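Local coordinates for acyl-coenzyme A oxidase acox-1.1 (Caenorhabditis elegans, PDB 5K3H), which catalyses the first step of peroxisomal beta-oxidation, using FAD and oxygen to desaturate acyl-CoA thioesters to (2E)-enoyl-CoA with release of hydrogen peroxide, at residues 151-156 with 185-190; 243-248 with 424-429; 311-316 with 407-412; 386-391 with 441-446. One frame throughout, in Å; residues are numbered along the deposited sequence.

How the interactions relate
Interaction 1 is a buried contact in the beta region, where two backbones are bridged and a lysine pairs with a glutamate. Interaction 2, partly buried and without a hydrogen bond across it, rests a loop between strands on helix 420-428. Interactions 3 and 4 are buried contacts among helices that share helix 382-408, their centres about 33 Å apart: the first, at its C-terminal end, adds a tyrosine-histidine bond to small-residue packing, while the second sets a glycine against leucines. Interactions 1, 2 and 3 all touch the second subunit; 1 holds flavin-binding residues and 3 probably does. No other chain touches interaction 4, which lies beside ATP-binding residues.

Interaction 1: residues 151-156 with 185-190; sequences QTEMGH and ALKWWP
Lys187 crosses Glu153 at a slant and brings its ammonium group to Gln151 O and the glutamate carboxylate. Its CB starts 3.9 Å from Thr152 O, and a bend at chi2 (-45°) then turns the chain back over the facing segment. CD passes 3.6 Å from Glu153 CG, and CE continues on toward Gln151 O. At the tip, NZ donates to Gln151 O at 2.6 Å and forms a salt bridge with Glu153 OE2 at 2.9 Å, reaching that oxygen on its anti side. NZ has a further acceptor in Val203 O on strand 199-208, so three oxygens grip it. The carboxylate is fixed in its rotation, because OE1 takes the amide of Glu164 and OE2 also bonds Thr165 OG1.

The backbones beneath are joined by a single beta bridge at Glu153 and Lys187, in the beta region of the acyl-CoA oxidase fold. Trp188 N donates to Thr152 O at 2.9 Å, and Met154 N to Leu186 O at 2.8 Å. Thr152 OG1 returns a bond to Trp188 O at 2.6 Å, which ties down a residue that, with Gln151, belongs to the FAD site shared between the subunits. From the bridge onward the chain reverses in a type I turn, Glu153 to His156.

Met154 lies beside Trp188 with its sulfur over one ring face, a Met-aromatic contact in which SD sits 4.3 Å from the centroid of the Trp188 six-membered ring, only 15° off the normal. Its methyl CE touches both Leu186 CD1 and Trp188 CZ3, while Met154 O accepts bonds from Arg320 and His412 of the second subunit.

Interaction 2: residues 243-248 with 424-429; sequences MAYNIV and YGVAIG
Ala244 presses its methyl straight onto the helix backbone at Gly425, with Ala244 CB 3.6 Å from Gly425 C. A side chain on Gly425 would point at this methyl and collide with it; its absence lets the loop settle on the bare turn of helix. Met243 comes in beside it: its chain reaches in across the helix and ends with Met243 CE 4.2 Å from Gly425 CA. That same methyl also meets Tyr424 at CE2 and Ile428 at CG2, each at 4.4 Å, a looser apolar touch. Past the alanine, Tyr245 crosses Val426 at about a right angle. With CG of Tyr245 trans to its own nitrogen (chi1 -156°), the ring carbon Tyr245 CD1 lies 3.9 Å from Val426 CG1, and the other branch, CG2, stands close to the Tyr245 amide. No hydrogen bond joins the two segments, so the contact rests on apolar packing.

What sets the loop in place lies one shell out. Tyr245 N donates to Glu422 OE2, a carboxylate from the preceding turn of the same helix. Lys242 NZ gathers the carbonyls of Tyr245 and Val248, closing the type I turn that these two residues bound. Tyr414 of the second subunit packs on Met243, Ala244 and Tyr245 and bonds Gly425 O through its hydroxyl.

The loop thus joins strands 234-238 and 251-255 to helix 420-428, which also packs on Met305 of helix 300-319, through Val426 and Ala427, and on Ile402 of helix 382-408, through Tyr424 and Ala427.

Interaction 3: residues 311-316 with 407-412; sequences NIATRY and MACGGH
Tyr316 leaves helix 300-319 with CG trans to the backbone nitrogen (chi1 179°), and His412 holds its CG beside its own nitrogen (chi1 -79°), which brings hydroxyl and imidazole together. The site belongs to the helical C-alpha1 part of the acyl-CoA oxidase fold, where helix 382-408 ends and Gly410, at positive phi, takes the chain out of helical geometry. His412 ND1 donates to Tyr316 OH at 2.9 Å, nearly straight at 171°, with the oxygen almost in the imidazole plane; the two side chains cross at about a right angle. A phenylalanine in place of Tyr316 would remove this acceptor and would probably leave ND1 of His412 without a mate and its ring freer to turn.

That ring matters at the dimer interface, since His412 meets Trp188 of the second subunit edge-to-face and lies beside Arg320, an FAD-binding residue. The tyrosine ring also approaches the helix end, Tyr316 CE2 lying 3.3 Å from Cys409 O. Ala313 and Ala408 oppose their methyls, CB to CB at 4.4 Å. The Cys409 sulfur stands obliquely to the Tyr316 ring, with Cys409 SG 3.7 Å from Ala313 CA.

Interaction 4: residues 386-391 with 441-446; sequences LTSGLK and LLQLAR
Ser388, Leu444 and Gly389 carry most of this contact between helices 382-408 and 437-456. Leu444 points directly at the other helix, its CG trans to the backbone nitrogen (chi1 172°), and lays one branch on the glycine: Leu444 CD2 is 3.9 Å from Gly389 CA. The other branch, CD1, stops 4.4 Å from Leu386 N, so the two branches meet different residues of the helix. A CB on Gly389 would run into Leu444 CD2, and it is the lack of one that admits this branch. Leu441 comes to the same glycine from one turn earlier, with Leu441 CD2 4.2 Å from Gly389 CA.

Ser388 faces the other helix too, but its hydroxyl is bonded to its own helix, at His384 O. From the facing helix the extended Gln443 chain brings OE1 to 3.1 Å from Ser388 OG, a polar approach that does not make a hydrogen bond. Replacing Gln443 by an alanine would take away that amide and would probably uncover the side of Ser388 it now lies against.

Outward from these residues, Leu444 also packs on Ala385 and on Thr539 of helix 520-553, and Leu441 on Ser392 and Arg536, two of the ATP-binding residues; Leu441 O accepts a bond from Ser535, another residue of that site. The two segments run at 149° to each other, with axes 7.8 Å apart at closest approach. Such close, roughly antiparallel packing of helices over a glycine is in keeping with the helical bundle of the acyl-CoA dehydrogenase and oxidase fold, here directly beside the ATP site.

Interaction 1: residues 151-156 with 185-190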
loop_
_atom_site.group_PDB
_atom_site.type_symbol
_atom_site.label_atom_id
_atom_site.label_comp_id
_atom_site.label_asym_id
_atom_site.label_seq_id
_atom_site.Cartn_x
_atom_site.Cartn_y
_atom_site.Cartn_z
ATOM N N GLN B 151 10.514 -12.986 -21.222
ATOM C CA GLN B 151 9.868 -12.163 -22.240
ATOM C C GLN B 151 10.162 -10.681 -22.059
ATOM O O GLN B 151 10.678 -10.032 -22.980
ATOM C CB GLN B 151 8.356 -12.431 -22.235
ATOM C CG GLN B 151 7.584 -11.601 -23.220
ATOM C CD GLN B 151 6.113 -11.938 -23.182
ATOM O OE1 GLN B 151 5.261 -11.070 -22.957
ATOM N NE2 GLN B 151 5.802 -13.220 -23.411
ATOM N N THR B 152 9.856 -10.126 -20.896
ATOM C CA THR B 152 9.898 -8.687 -20.748
ATOM C C THR B 152 11.333 -8.176 -20.793
ATOM O O THR B 152 12.278 -8.828 -20.339
ATOM C CB THR B 152 9.229 -8.274 -19.446
ATOM O OG1 THR B 152 10.007 -8.762 -18.360
ATOM C CG2 THR B 152 7.809 -8.836 -19.362
ATOM N N GLU B 153 11.475 -6.971 -21.321
ATOM C CA GLU B 153 12.766 -6.359 -21.511
ATOM C C GLU B 153 12.836 -5.075 -20.703
ATOM O O GLU B 153 11.812 -4.512 -20.308
ATOM C CB GLU B 153 13.009 -6.093 -22.990
ATOM C CG GLU B 153 13.234 -7.356 -23.756
ATOM C CD GLU B 153 13.213 -7.143 -25.241
ATOM O OE1 GLU B 153 13.128 -5.963 -25.665
ATOM O OE2 GLU B 153 13.278 -8.150 -25.983
ATOM N N MET B 154 14.077 -4.657 -20.427
ATOM C CA MET B 154 14.351 -3.426 -19.696
ATOM C C MET B 154 13.521 -2.251 -20.212
ATOM O O MET B 154 12.864 -1.556 -19.433
ATOM C CB MET B 154 15.856 -3.136 -19.775
ATOM C CG MET B 154 16.292 -1.702 -19.511
ATOM S SD MET B 154 17.113 -1.477 -17.942
ATOM C CE MET B 154 18.733 -2.061 -18.312
ATOM N N GLY B 155 13.482 -2.056 -21.523
ATOM C CA GLY B 155 12.768 -0.955 -22.122
ATOM C C GLY B 155 11.389 -1.271 -22.631
ATOM O O GLY B 155 10.752 -0.389 -23.211
ATOM N N HIS B 156 10.925 -2.502 -22.455
ATOM C CA HIS B 156 9.602 -2.868 -22.945
ATOM C C HIS B 156 8.966 -3.995 -22.146
ATOM O O HIS B 156 9.477 -5.114 -22.116
ATOM C CB HIS B 156 9.671 -3.269 -24.421
ATOM C CG HIS B 156 10.449 -2.316 -25.274
ATOM N ND1 HIS B 156 9.879 -1.211 -25.867
ATOM C CD2 HIS B 156 11.753 -2.309 -25.638
ATOM C CE1 HIS B 156 10.799 -0.561 -26.558
ATOM N NE2 HIS B 156 11.945 -1.206 -26.435
ATOM N N ALA B 185 17.220 -3.677 -24.436
ATOM C CA ALA B 185 16.822 -4.969 -24.979
ATOM C C ALA B 185 17.112 -6.118 -24.034
ATOM O O ALA B 185 16.698 -7.246 -24.315
ATOM C CB ALA B 185 17.515 -5.236 -26.317
ATOM N N LEU B 186 17.848 -5.881 -22.955
ATOM C CA LEU B 186 18.035 -6.911 -21.953
ATOM C C LEU B 186 16.692 -7.495 -21.574
ATOM O O LEU B 186 15.720 -6.756 -21.416
ATOM C CB LEU B 186 18.695 -6.332 -20.703
ATOM C CG LEU B 186 20.176 -5.963 -20.717
ATOM C CD1 LEU B 186 20.499 -5.040 -19.555
ATOM C CD2 LEU B 186 21.092 -7.219 -20.725
ATOM N N LYS B 187 16.613 -8.818 -21.485
ATOM C CA LYS B 187 15.524 -9.391 -20.715
ATOM C C LYS B 187 15.677 -8.899 -19.282
ATOM O O LYS B 187 16.796 -8.796 -18.774
ATOM C CB LYS B 187 15.537 -10.923 -20.786
ATOM C CG LYS B 187 15.330 -11.487 -22.191
ATOM C CD LYS B 187 14.201 -10.746 -22.861
ATOM C CE LYS B 187 13.703 -11.412 -24.136
ATOM N NZ LYS B 187 12.579 -10.625 -24.720
ATOM N N TRP B 188 14.556 -8.520 -18.653
ATOM C CA TRP B 188 14.577 -7.849 -17.347
ATOM C C TRP B 188 13.242 -8.120 -16.684
ATOM O O TRP B 188 12.209 -7.899 -17.321
ATOM C CB TRP B 188 14.820 -6.342 -17.487
ATOM C CG TRP B 188 15.254 -5.645 -16.200
ATOM C CD1 TRP B 188 14.458 -5.279 -15.143
ATOM C CD2 TRP B 188 16.584 -5.231 -15.854
ATOM N NE1 TRP B 188 15.217 -4.680 -14.157
ATOM C CE2 TRP B 188 16.523 -4.636 -14.574
ATOM C CE3 TRP B 188 17.822 -5.302 -16.504
ATOM C CZ2 TRP B 188 17.645 -4.124 -13.938
ATOM C CZ3 TRP B 188 18.942 -4.797 -15.855
ATOM C CH2 TRP B 188 18.842 -4.220 -14.584
ATOM N N TRP B 189 13.270 -8.700 -15.450
ATOM C CA TRP B 189 12.159 -9.115 -14.570
ATOM C C TRP B 189 11.752 -10.598 -14.570
ATOM O O TRP B 189 11.039 -10.987 -13.633
ATOM C CB TRP B 189 10.882 -8.277 -14.822
ATOM C CG TRP B 189 10.942 -6.974 -14.094
ATOM C CD1 TRP B 189 11.139 -5.736 -14.632
ATOM C CD2 TRP B 189 10.866 -6.792 -12.671
ATOM N NE1 TRP B 189 11.179 -4.798 -13.634
ATOM C CE2 TRP B 189 11.015 -5.421 -12.422
ATOM C CE3 TRP B 189 10.679 -7.664 -11.587
ATOM C CZ2 TRP B 189 10.999 -4.894 -11.139
ATOM C CZ3 TRP B 189 10.649 -7.138 -10.307
ATOM C CH2 TRP B 189 10.812 -5.765 -10.092
ATOM N N PRO B 190 12.130 -11.455 -15.537
ATOM C CA PRO B 190 11.745 -12.877 -15.430
ATOM C C PRO B 190 12.178 -13.495 -14.112
ATOM O O PRO B 190 13.336 -13.390 -13.704
ATOM C CB PRO B 190 12.463 -13.530 -16.611
ATOM C CG PRO B 190 12.541 -12.455 -17.627
ATOM C CD PRO B 190 12.774 -11.200 -16.844
#

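Interaction 2: residues 243-248 with 424-429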
loop_
_atom_site.group_PDB
_atom_site.type_symbol
_atom_site.label_atom_id
_atom_site.label_comp_id
_atom_site.label_asym_id
_atom_site.label_seq_id
_atom_site.Cartn_x
_atom_site.Cartn_y
_atom_site.Cartn_z
ATOM N N MET B 243 10.480 -4.774 -3.308
ATOM C CA MET B 243 9.609 -4.394 -2.203
ATOM C C MET B 243 9.047 -5.619 -1.489
ATOM O O MET B 243 8.770 -5.570 -0.292
ATOM C CB MET B 243 8.494 -3.464 -2.698
ATOM C CG MET B 243 7.233 -4.134 -3.186
ATOM S SD MET B 243 5.992 -2.910 -3.689
ATOM C CE MET B 243 4.918 -2.807 -2.252
ATOM N N ALA B 244 8.915 -6.730 -2.185
ATOM C CA ALA B 244 8.482 -7.969 -1.558
ATOM C C ALA B 244 8.893 -9.098 -2.491
ATOM O O ALA B 244 9.540 -8.869 -3.518
ATOM C CB ALA B 244 6.972 -7.952 -1.267
ATOM N N TYR B 245 8.522 -10.325 -2.130
ATOM C CA TYR B 245 8.720 -11.462 -3.031
ATOM C C TYR B 245 10.205 -11.701 -3.306
ATOM O O TYR B 245 10.602 -11.992 -4.432
ATOM C CB TYR B 245 7.962 -11.227 -4.340
ATOM C CG TYR B 245 7.615 -12.485 -5.079
ATOM C CD1 TYR B 245 6.928 -13.504 -4.435
ATOM C CD2 TYR B 245 7.919 -12.635 -6.426
ATOM C CE1 TYR B 245 6.582 -14.659 -5.094
ATOM C CE2 TYR B 245 7.563 -13.800 -7.112
ATOM C CZ TYR B 245 6.896 -14.808 -6.433
ATOM O OH TYR B 245 6.529 -15.974 -7.074
ATOM N N ASN B 246 11.038 -11.552 -2.280
ATOM C CA ASN B 246 12.472 -11.416 -2.490
ATOM C C ASN B 246 13.222 -12.740 -2.532
ATOM O O ASN B 246 14.433 -12.732 -2.780
ATOM C CB ASN B 246 13.063 -10.510 -1.422
ATOM C CG ASN B 246 12.889 -9.049 -1.774
ATOM O OD1 ASN B 246 13.418 -8.594 -2.790
ATOM N ND2 ASN B 246 12.137 -8.305 -0.953
ATOM N N ILE B 247 12.538 -13.870 -2.322
ATOM C CA ILE B 247 13.177 -15.167 -2.505
ATOM C C ILE B 247 13.289 -15.518 -3.983
ATOM O O ILE B 247 14.145 -16.325 -4.363
ATOM C CB ILE B 247 12.417 -16.236 -1.696
ATOM C CG1 ILE B 247 12.417 -15.850 -0.207
ATOM C CG2 ILE B 247 12.990 -17.632 -1.947
ATOM C CD1 ILE B 247 11.693 -16.809 0.741
ATOM N N VAL B 248 12.439 -14.936 -4.824
ATOM C CA VAL B 248 12.554 -15.068 -6.270
ATOM C C VAL B 248 13.664 -14.150 -6.758
ATOM O O VAL B 248 13.658 -12.941 -6.496
ATOM C CB VAL B 248 11.218 -14.744 -6.951
ATOM C CG1 VAL B 248 11.418 -14.523 -8.460
ATOM C CG2 VAL B 248 10.234 -15.869 -6.708
ATOM N N TYR B 424 0.579 -7.975 1.377
ATOM C CA TYR B 424 0.235 -6.919 0.428
ATOM C C TYR B 424 1.228 -6.870 -0.726
ATOM O O TYR B 424 0.841 -6.795 -1.898
ATOM C CB TYR B 424 0.187 -5.566 1.156
ATOM C CG TYR B 424 -0.051 -4.355 0.263
ATOM C CD1 TYR B 424 -1.326 -4.055 -0.230
ATOM C CD2 TYR B 424 0.998 -3.509 -0.085
ATOM C CE1 TYR B 424 -1.541 -2.954 -1.044
ATOM C CE2 TYR B 424 0.785 -2.403 -0.901
ATOM C CZ TYR B 424 -0.488 -2.133 -1.383
ATOM O OH TYR B 424 -0.709 -1.031 -2.198
ATOM N N GLY B 425 2.519 -6.859 -0.408
ATOM C CA GLY B 425 3.531 -6.689 -1.443
ATOM C C GLY B 425 3.572 -7.814 -2.464
ATOM O O GLY B 425 3.847 -7.589 -3.648
ATOM N N VAL B 426 3.353 -9.046 -2.023
ATOM C CA VAL B 426 3.321 -10.139 -2.979
ATOM C C VAL B 426 2.061 -10.049 -3.837
ATOM O O VAL B 426 2.131 -10.140 -5.065
ATOM C CB VAL B 426 3.417 -11.484 -2.248
ATOM C CG1 VAL B 426 3.306 -12.620 -3.256
ATOM C CG2 VAL B 426 4.713 -11.540 -1.463
ATOM N N ALA B 427 0.889 -9.842 -3.208
ATOM C CA ALA B 427 -0.368 -9.759 -3.963
ATOM C C ALA B 427 -0.336 -8.655 -5.016
ATOM O O ALA B 427 -0.867 -8.823 -6.118
ATOM C CB ALA B 427 -1.545 -9.538 -3.023
ATOM N N ILE B 428 0.244 -7.504 -4.689
ATOM C CA ILE B 428 0.222 -6.390 -5.630
ATOM C C ILE B 428 1.245 -6.582 -6.749
ATOM O O ILE B 428 1.110 -5.985 -7.819
ATOM C CB ILE B 428 0.427 -5.083 -4.844
ATOM C CG1 ILE B 428 -0.483 -4.008 -5.408
ATOM C CG2 ILE B 428 1.907 -4.659 -4.793
ATOM C CD1 ILE B 428 -1.967 -4.255 -5.085
ATOM N N GLY B 429 2.237 -7.441 -6.569
ATOM C CA GLY B 429 3.245 -7.635 -7.600
ATOM C C GLY B 429 2.835 -8.608 -8.694
ATOM O O GLY B 429 1.651 -8.934 -8.855
#

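Interaction 3: residues 311-316 with 407-412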
loop_
_atom_site.group_PDB
_atom_site.type_symbol
_atom_site.label_atom_id
_atom_site.label_comp_id
_atom_site.label_asym_id
_atom_site.label_seq_id
_atom_site.Cartn_x
_atom_site.Cartn_y
_atom_site.Cartn_z
ATOM N N ASN B 311 -8.153 -12.928 7.855
ATOM C CA ASN B 311 -7.985 -13.801 9.014
ATOM C C ASN B 311 -7.156 -13.096 10.090
ATOM O O ASN B 311 -7.504 -13.103 11.277
ATOM C CB ASN B 311 -7.310 -15.102 8.593
ATOM C CG ASN B 311 -8.307 -16.176 8.142
ATOM O OD1 ASN B 311 -8.802 -16.949 8.952
ATOM N ND2 ASN B 311 -8.590 -16.228 6.833
ATOM N N ILE B 312 -6.049 -12.483 9.689
ATOM C CA ILE B 312 -5.170 -11.836 10.658
ATOM C C ILE B 312 -5.877 -10.666 11.325
ATOM O O ILE B 312 -5.947 -10.581 12.560
ATOM C CB ILE B 312 -3.861 -11.394 9.977
ATOM C CG1 ILE B 312 -3.087 -12.626 9.492
ATOM C CG2 ILE B 312 -3.054 -10.470 10.908
ATOM C CD1 ILE B 312 -2.126 -12.339 8.358
ATOM N N ALA B 313 -6.437 -9.759 10.517
ATOM C CA ALA B 313 -7.028 -8.556 11.071
ATOM C C ALA B 313 -8.306 -8.848 11.851
ATOM O O ALA B 313 -8.599 -8.146 12.822
ATOM C CB ALA B 313 -7.297 -7.556 9.954
ATOM N N THR B 314 -9.096 -9.849 11.440
ATOM C CA THR B 314 -10.360 -10.092 12.129
ATOM C C THR B 314 -10.148 -10.885 13.420
ATOM O O THR B 314 -10.792 -10.596 14.442
ATOM C CB THR B 314 -11.348 -10.811 11.197
ATOM O OG1 THR B 314 -11.425 -10.123 9.922
ATOM C CG2 THR B 314 -12.737 -10.894 11.835
ATOM N N ARG B 315 -9.234 -11.862 13.419
ATOM C CA ARG B 315 -8.854 -12.507 14.678
ATOM C C ARG B 315 -8.310 -11.490 15.687
ATOM O O ARG B 315 -8.741 -11.460 16.846
ATOM C CB ARG B 315 -7.832 -13.615 14.402
ATOM C CG ARG B 315 -8.458 -14.869 13.815
ATOM C CD ARG B 315 -7.403 -15.795 13.263
ATOM N NE ARG B 315 -8.000 -17.034 12.781
ATOM C CZ ARG B 315 -7.314 -18.058 12.288
ATOM N NH1 ARG B 315 -5.997 -18.006 12.197
ATOM N NH2 ARG B 315 -7.958 -19.137 11.895
ATOM N N TYR B 316 -7.359 -10.650 15.259
ATOM C CA TYR B 316 -6.802 -9.621 16.136
ATOM C C TYR B 316 -7.878 -8.659 16.631
ATOM O O TYR B 316 -7.849 -8.240 17.792
ATOM C CB TYR B 316 -5.684 -8.865 15.413
ATOM C CG TYR B 316 -5.064 -7.766 16.244
ATOM C CD1 TYR B 316 -4.248 -8.060 17.324
ATOM C CD2 TYR B 316 -5.307 -6.441 15.955
ATOM C CE1 TYR B 316 -3.702 -7.045 18.109
ATOM C CE2 TYR B 316 -4.760 -5.429 16.716
ATOM C CZ TYR B 316 -3.960 -5.729 17.788
ATOM O OH TYR B 316 -3.417 -4.707 18.539
ATOM N N MET B 407 -4.412 -1.572 8.318
ATOM C CA MET B 407 -4.838 -0.435 9.141
ATOM C C MET B 407 -5.770 -0.863 10.276
ATOM O O MET B 407 -5.668 -0.350 11.397
ATOM C CB MET B 407 -5.511 0.598 8.240
ATOM C CG MET B 407 -4.534 1.386 7.382
ATOM S SD MET B 407 -5.310 2.349 6.069
ATOM C CE MET B 407 -3.929 2.483 4.926
ATOM N N ALA B 408 -6.649 -1.838 10.030
ATOM C CA ALA B 408 -7.524 -2.318 11.093
ATOM C C ALA B 408 -6.754 -2.892 12.281
ATOM O O ALA B 408 -7.343 -3.088 13.356
ATOM C CB ALA B 408 -8.484 -3.369 10.544
ATOM N N CYS B 409 -5.473 -3.213 12.102
ATOM C CA CYS B 409 -4.624 -3.749 13.160
ATOM C C CYS B 409 -3.920 -2.681 13.998
ATOM O O CYS B 409 -3.269 -3.034 14.987
ATOM C CB CYS B 409 -3.587 -4.701 12.555
ATOM S SG CYS B 409 -4.300 -6.259 11.957
ATOM N N GLY B 410 -4.062 -1.391 13.660
ATOM C CA GLY B 410 -3.467 -0.344 14.466
ATOM C C GLY B 410 -1.948 -0.374 14.434
ATOM O O GLY B 410 -1.327 -0.869 13.491
ATOM N N GLY B 411 -1.351 0.172 15.498
ATOM C CA GLY B 411 0.103 0.240 15.575
ATOM C C GLY B 411 0.786 -1.105 15.395
ATOM O O GLY B 411 1.804 -1.205 14.705
ATOM N N HIS B 412 0.219 -2.164 15.988
ATOM C CA HIS B 412 0.808 -3.495 15.867
ATOM C C HIS B 412 0.864 -4.002 14.433
ATOM O O HIS B 412 1.738 -4.809 14.101
ATOM C CB HIS B 412 0.029 -4.478 16.719
ATOM C CG HIS B 412 0.374 -4.397 18.161
ATOM N ND1 HIS B 412 -0.568 -4.517 19.162
ATOM C CD2 HIS B 412 1.564 -4.212 18.776
ATOM C CE1 HIS B 412 0.031 -4.412 20.337
ATOM N NE2 HIS B 412 1.324 -4.221 20.129
HETATM O O HOH W 1 -3.018 -2.489 17.595
#

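Interaction 4: residues 386-391 with 441-446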
loop_
_atom_site.group_PDB
_atom_site.type_symbol
_atom_site.label_atom_id
_atom_site.label_comp_id
_atom_site.label_asym_id
_atom_site.label_seq_id
_atom_site.Cartn_x
_atom_site.Cartn_y
_atom_site.Cartn_z
ATOM N N LEU B 386 -12.758 -10.366 -20.800
ATOM C CA LEU B 386 -13.190 -10.324 -19.408
ATOM C C LEU B 386 -12.041 -10.638 -18.463
ATOM O O LEU B 386 -11.852 -9.960 -17.445
ATOM C CB LEU B 386 -14.341 -11.308 -19.209
ATOM C CG LEU B 386 -14.749 -11.606 -17.763
ATOM C CD1 LEU B 386 -15.589 -10.484 -17.161
ATOM C CD2 LEU B 386 -15.476 -12.960 -17.704
ATOM N N THR B 387 -11.279 -11.683 -18.780
ATOM C CA THR B 387 -10.106 -12.068 -18.002
ATOM C C THR B 387 -9.106 -10.918 -17.874
ATOM O O THR B 387 -8.476 -10.747 -16.825
ATOM C CB THR B 387 -9.481 -13.289 -18.671
ATOM O OG1 THR B 387 -10.299 -14.424 -18.372
ATOM C CG2 THR B 387 -8.049 -13.544 -18.196
ATOM N N SER B 388 -8.939 -10.122 -18.933
ATOM C CA SER B 388 -8.041 -8.973 -18.830
ATOM C C SER B 388 -8.524 -8.007 -17.759
ATOM O O SER B 388 -7.725 -7.485 -16.973
ATOM C CB SER B 388 -7.954 -8.237 -20.171
ATOM O OG SER B 388 -7.976 -9.145 -21.257
ATOM N N GLY B 389 -9.828 -7.737 -17.734
ATOM C CA GLY B 389 -10.381 -6.895 -16.692
ATOM C C GLY B 389 -10.303 -7.545 -15.329
ATOM O O GLY B 389 -9.969 -6.889 -14.342
ATOM N N LEU B 390 -10.565 -8.850 -15.257
ATOM C CA LEU B 390 -10.559 -9.520 -13.963
ATOM C C LEU B 390 -9.217 -9.364 -13.267
ATOM O O LEU B 390 -9.162 -8.932 -12.107
ATOM C CB LEU B 390 -10.899 -10.997 -14.123
ATOM C CG LEU B 390 -12.372 -11.346 -14.223
ATOM C CD1 LEU B 390 -12.473 -12.808 -14.606
ATOM C CD2 LEU B 390 -13.056 -11.079 -12.894
ATOM N N LYS B 391 -8.121 -9.698 -13.959
ATOM C CA LYS B 391 -6.797 -9.526 -13.368
ATOM C C LYS B 391 -6.600 -8.114 -12.820
ATOM O O LYS B 391 -6.130 -7.933 -11.690
ATOM C CB LYS B 391 -5.716 -9.849 -14.395
ATOM C CG LYS B 391 -5.415 -11.319 -14.556
ATOM C CD LYS B 391 -4.405 -11.508 -15.699
ATOM C CE LYS B 391 -4.417 -12.934 -16.261
ATOM N NZ LYS B 391 -4.849 -12.960 -17.702
ATOM N N LEU B 441 -6.999 -3.211 -18.893
ATOM C CA LEU B 441 -8.332 -2.616 -18.928
ATOM C C LEU B 441 -8.660 -2.060 -20.302
ATOM O O LEU B 441 -9.796 -2.196 -20.772
ATOM C CB LEU B 441 -8.485 -1.503 -17.893
ATOM C CG LEU B 441 -8.614 -1.937 -16.449
ATOM C CD1 LEU B 441 -8.561 -0.699 -15.587
ATOM C CD2 LEU B 441 -9.890 -2.745 -16.222
ATOM N N LEU B 442 -7.689 -1.440 -20.973
ATOM C CA LEU B 442 -7.981 -0.878 -22.288
ATOM C C LEU B 442 -8.125 -1.977 -23.359
ATOM O O LEU B 442 -8.794 -1.757 -24.377
ATOM C CB LEU B 442 -6.914 0.185 -22.616
ATOM C CG LEU B 442 -7.076 1.566 -21.917
ATOM C CD1 LEU B 442 -5.893 2.484 -22.133
ATOM C CD2 LEU B 442 -8.310 2.293 -22.405
ATOM N N GLN B 443 -7.571 -3.169 -23.128
ATOM C CA GLN B 443 -7.892 -4.305 -23.985
ATOM C C GLN B 443 -9.363 -4.722 -23.851
ATOM O O GLN B 443 -10.021 -5.035 -24.851
ATOM C CB GLN B 443 -6.979 -5.466 -23.634
ATOM C CG GLN B 443 -7.287 -6.752 -24.352
ATOM C CD GLN B 443 -6.172 -7.735 -24.153
ATOM O OE1 GLN B 443 -6.403 -8.933 -23.944
ATOM N NE2 GLN B 443 -4.938 -7.228 -24.180
ATOM N N LEU B 444 -9.896 -4.759 -22.623
ATOM C CA LEU B 444 -11.335 -4.949 -22.455
ATOM C C LEU B 444 -12.114 -3.785 -23.058
ATOM O O LEU B 444 -13.191 -3.977 -23.637
ATOM C CB LEU B 444 -11.674 -5.131 -20.969
ATOM C CG LEU B 444 -13.139 -5.171 -20.496
ATOM C CD1 LEU B 444 -13.965 -6.201 -21.250
ATOM C CD2 LEU B 444 -13.179 -5.461 -18.997
ATOM N N ALA B 445 -11.586 -2.570 -22.933
ATOM C CA ALA B 445 -12.271 -1.404 -23.490
ATOM C C ALA B 445 -12.500 -1.542 -24.988
ATOM O O ALA B 445 -13.565 -1.171 -25.487
ATOM C CB ALA B 445 -11.472 -0.134 -23.204
ATOM N N ARG B 446 -11.500 -2.043 -25.729
ATOM C CA ARG B 446 -11.657 -2.237 -27.172
ATOM C C ARG B 446 -12.822 -3.168 -27.476
ATOM O O ARG B 446 -13.623 -2.901 -28.384
ATOM C CB ARG B 446 -10.353 -2.764 -27.790
ATOM C CG ARG B 446 -9.194 -1.756 -27.763
ATOM C CD ARG B 446 -8.180 -1.990 -28.886
ATOM N NE ARG B 446 -7.262 -0.848 -29.027
ATOM C CZ ARG B 446 -7.515 0.258 -29.744
ATOM N NH1 ARG B 446 -8.657 0.393 -30.411
ATOM N NH2 ARG B 446 -6.623 1.242 -29.798
#